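Local structure of protein-tyrosine-phosphatase PTP1 (Arabidopsis thaliana, 6KRW) at residues A[28-33]-A[290-295]. The protein removes phosphate from phosphotyrosine in proteins, including the MAP kinases MPK6 and, in vitro, MPK4, and, together with MKP1, modulates plant defence responses. Residues are numbered along the deposited sequence; the frame is centred on the assembly and turned at random.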
loop_
_atom_site.group_PDB
_atom_site.type_symbol
_atom_site.label_atom_id
_atom_site.label_comp_id
_atom_site.label_asym_id
_atom_site.label_seq_id
_atom_site.Cartn_x
_atom_site.Cartn_y
_atom_site.Cartn_z
ATOM N N ASP A 28 21.729 -11.077 11.711
ATOM C CA ASP A 28 21.525 -10.694 13.132
ATOM C C ASP A 28 21.251 -9.185 13.213
ATOM O O ASP A 28 20.476 -8.784 14.103
ATOM C CB ASP A 28 22.701 -11.116 14.015
ATOM C CG ASP A 28 22.804 -12.620 14.238
ATOM O OD1 ASP A 28 21.944 -13.358 13.725
ATOM O OD2 ASP A 28 23.749 -13.056 14.928
ATOM N N SER A 29 21.839 -8.368 12.323
ATOM C CA SER A 29 21.629 -6.896 12.352
ATOM C C SER A 29 20.176 -6.571 12.006
ATOM O O SER A 29 19.553 -5.716 12.646
ATOM C CB SER A 29 22.597 -6.158 11.462
ATOM O OG SER A 29 22.348 -6.445 10.089
ATOM N N ILE A 30 19.635 -7.274 11.031
ATOM C CA ILE A 30 18.229 -7.078 10.585
ATOM C C ILE A 30 17.278 -7.532 11.694
ATOM O O ILE A 30 16.315 -6.814 11.974
ATOM C CB ILE A 30 17.979 -7.846 9.280
ATOM C CG1 ILE A 30 18.865 -7.300 8.161
ATOM C CG2 ILE A 30 16.500 -7.843 8.929
ATOM C CD1 ILE A 30 18.862 -8.149 6.910
ATOM N N ALA A 31 17.530 -8.693 12.289
ATOM C CA ALA A 31 16.663 -9.226 13.363
ATOM C C ALA A 31 16.638 -8.225 14.526
ATOM O O ALA A 31 15.539 -7.983 15.073
ATOM C CB ALA A 31 17.118 -10.596 13.805
ATOM N N HIS A 32 17.817 -7.689 14.873
ATOM C CA HIS A 32 17.963 -6.715 15.990
ATOM C C HIS A 32 17.118 -5.481 15.680
ATOM O O HIS A 32 16.447 -4.968 16.604
ATOM C CB HIS A 32 19.441 -6.364 16.215
ATOM C CG HIS A 32 19.703 -5.633 17.486
ATOM N ND1 HIS A 32 19.783 -4.256 17.549
ATOM C CD2 HIS A 32 19.935 -6.086 18.736
ATOM C CE1 HIS A 32 20.042 -3.889 18.786
ATOM N NE2 HIS A 32 20.143 -4.993 19.536
ATOM N N GLU A 33 17.158 -4.993 14.442
ATOM C CA GLU A 33 16.341 -3.808 14.072
ATOM C C GLU A 33 14.863 -4.106 14.343
ATOM O O GLU A 33 14.153 -3.258 14.929
ATOM C CB GLU A 33 16.548 -3.404 12.615
ATOM C CG GLU A 33 17.925 -2.870 12.295
ATOM C CD GLU A 33 18.169 -2.530 10.836
ATOM O OE1 GLU A 33 19.212 -1.933 10.529
ATOM O OE2 GLU A 33 17.318 -2.897 9.997
ATOM N N PHE A 290 11.916 -9.755 4.253
ATOM C CA PHE A 290 11.474 -9.723 2.833
ATOM C C PHE A 290 11.692 -8.321 2.255
ATOM O O PHE A 290 12.077 -8.191 1.106
ATOM C CB PHE A 290 10.027 -10.195 2.724
ATOM C CG PHE A 290 9.498 -10.267 1.316
ATOM C CD1 PHE A 290 9.765 -11.368 0.511
ATOM C CD2 PHE A 290 8.736 -9.248 0.782
ATOM C CE1 PHE A 290 9.282 -11.422 -0.790
ATOM C CE2 PHE A 290 8.251 -9.303 -0.516
ATOM C CZ PHE A 290 8.527 -10.406 -1.308
ATOM N N CYS A 291 11.468 -7.270 3.071
ATOM C CA CYS A 291 11.745 -5.879 2.631
ATOM C C CYS A 291 13.203 -5.791 2.189
ATOM O O CYS A 291 13.490 -5.297 1.128
ATOM C CB CYS A 291 11.604 -4.859 3.763
ATOM S SG CYS A 291 9.920 -4.512 4.285
ATOM N N TYR A 292 14.120 -6.258 3.039
ATOM C CA TYR A 292 15.563 -6.159 2.723
ATOM C C TYR A 292 15.866 -6.950 1.444
ATOM O O TYR A 292 16.552 -6.444 0.570
ATOM C CB TYR A 292 16.404 -6.696 3.869
ATOM C CG TYR A 292 16.820 -5.651 4.874
ATOM C CD1 TYR A 292 17.920 -4.860 4.622
ATOM C CD2 TYR A 292 16.137 -5.473 6.061
ATOM C CE1 TYR A 292 18.335 -3.899 5.515
ATOM C CE2 TYR A 292 16.550 -4.516 6.975
ATOM C CZ TYR A 292 17.643 -3.731 6.693
ATOM O OH TYR A 292 18.096 -2.752 7.557
ATOM N N ASN A 293 15.330 -8.168 1.345
ATOM C CA ASN A 293 15.639 -9.043 0.185
ATOM C C ASN A 293 15.103 -8.390 -1.085
ATOM O O ASN A 293 15.824 -8.388 -2.094
ATOM C CB ASN A 293 15.058 -10.431 0.425
ATOM C CG ASN A 293 15.860 -11.219 1.431
ATOM O OD1 ASN A 293 17.074 -11.143 1.443
ATOM N ND2 ASN A 293 15.198 -12.031 2.231
ATOM N N ALA A 294 13.884 -7.854 -1.038
ATOM C CA ALA A 294 13.291 -7.252 -2.247
ATOM C C ALA A 294 14.107 -6.018 -2.626
ATOM O O ALA A 294 14.282 -5.727 -3.807
ATOM C CB ALA A 294 11.831 -6.925 -2.052
ATOM N N ILE A 295 14.489 -5.202 -1.637
ATOM C CA ILE A 295 15.248 -3.966 -1.960
ATOM C C ILE A 295 16.610 -4.340 -2.563
ATOM O O ILE A 295 17.006 -3.738 -3.568
ATOM C CB ILE A 295 15.394 -3.104 -0.694
ATOM C CG1 ILE A 295 14.052 -2.491 -0.295
ATOM C CG2 ILE A 295 16.453 -2.030 -0.887
ATOM C CD1 ILE A 295 13.969 -2.005 1.146
#
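I30 lies over one face of the Y292 ring, its CG1 standing 3.9 Å from the ring centroid and only 14° off the normal, a CH-pi contact. The whole branched side chain follows the ring: CD1 of I30 reaches back to CG of Y292 at 3.8 Å, while CG2 of I30 packs on CD2 of Y292 at 3.7 Å. CG1 takes the position beside the backbone N of I30 (chi1 -63°) and the chain runs on extended, which carries CD1 along the ring toward its root. At the far end of the ring E33 comes in at the edge, crossing the tyrosine at about a right angle. The phenol OH of Y292 donates to the syn lone pair of E33 OE2 over 2.6 Å, with the carboxylate and ring planes 35° apart. E33 OE2 is also hydrogen-bonded to the hydroxyl of Y288, and OE1 forms a salt bridge to K23. Helix 27-39 is thus fastened to 285-303, the last helix of the chain, with helix 7-24 adding I24 beside Y292. A phenylalanine in place of Y292 could still lie under I30 but would probably leave E33 OE2 without one of its two tyrosine hydroxyl partners. The lysine at OE1 and the hydroxyls at OE2 would probably favour the ionised form of E33, helping to stabilise a negative charge at the border of an apolar interface.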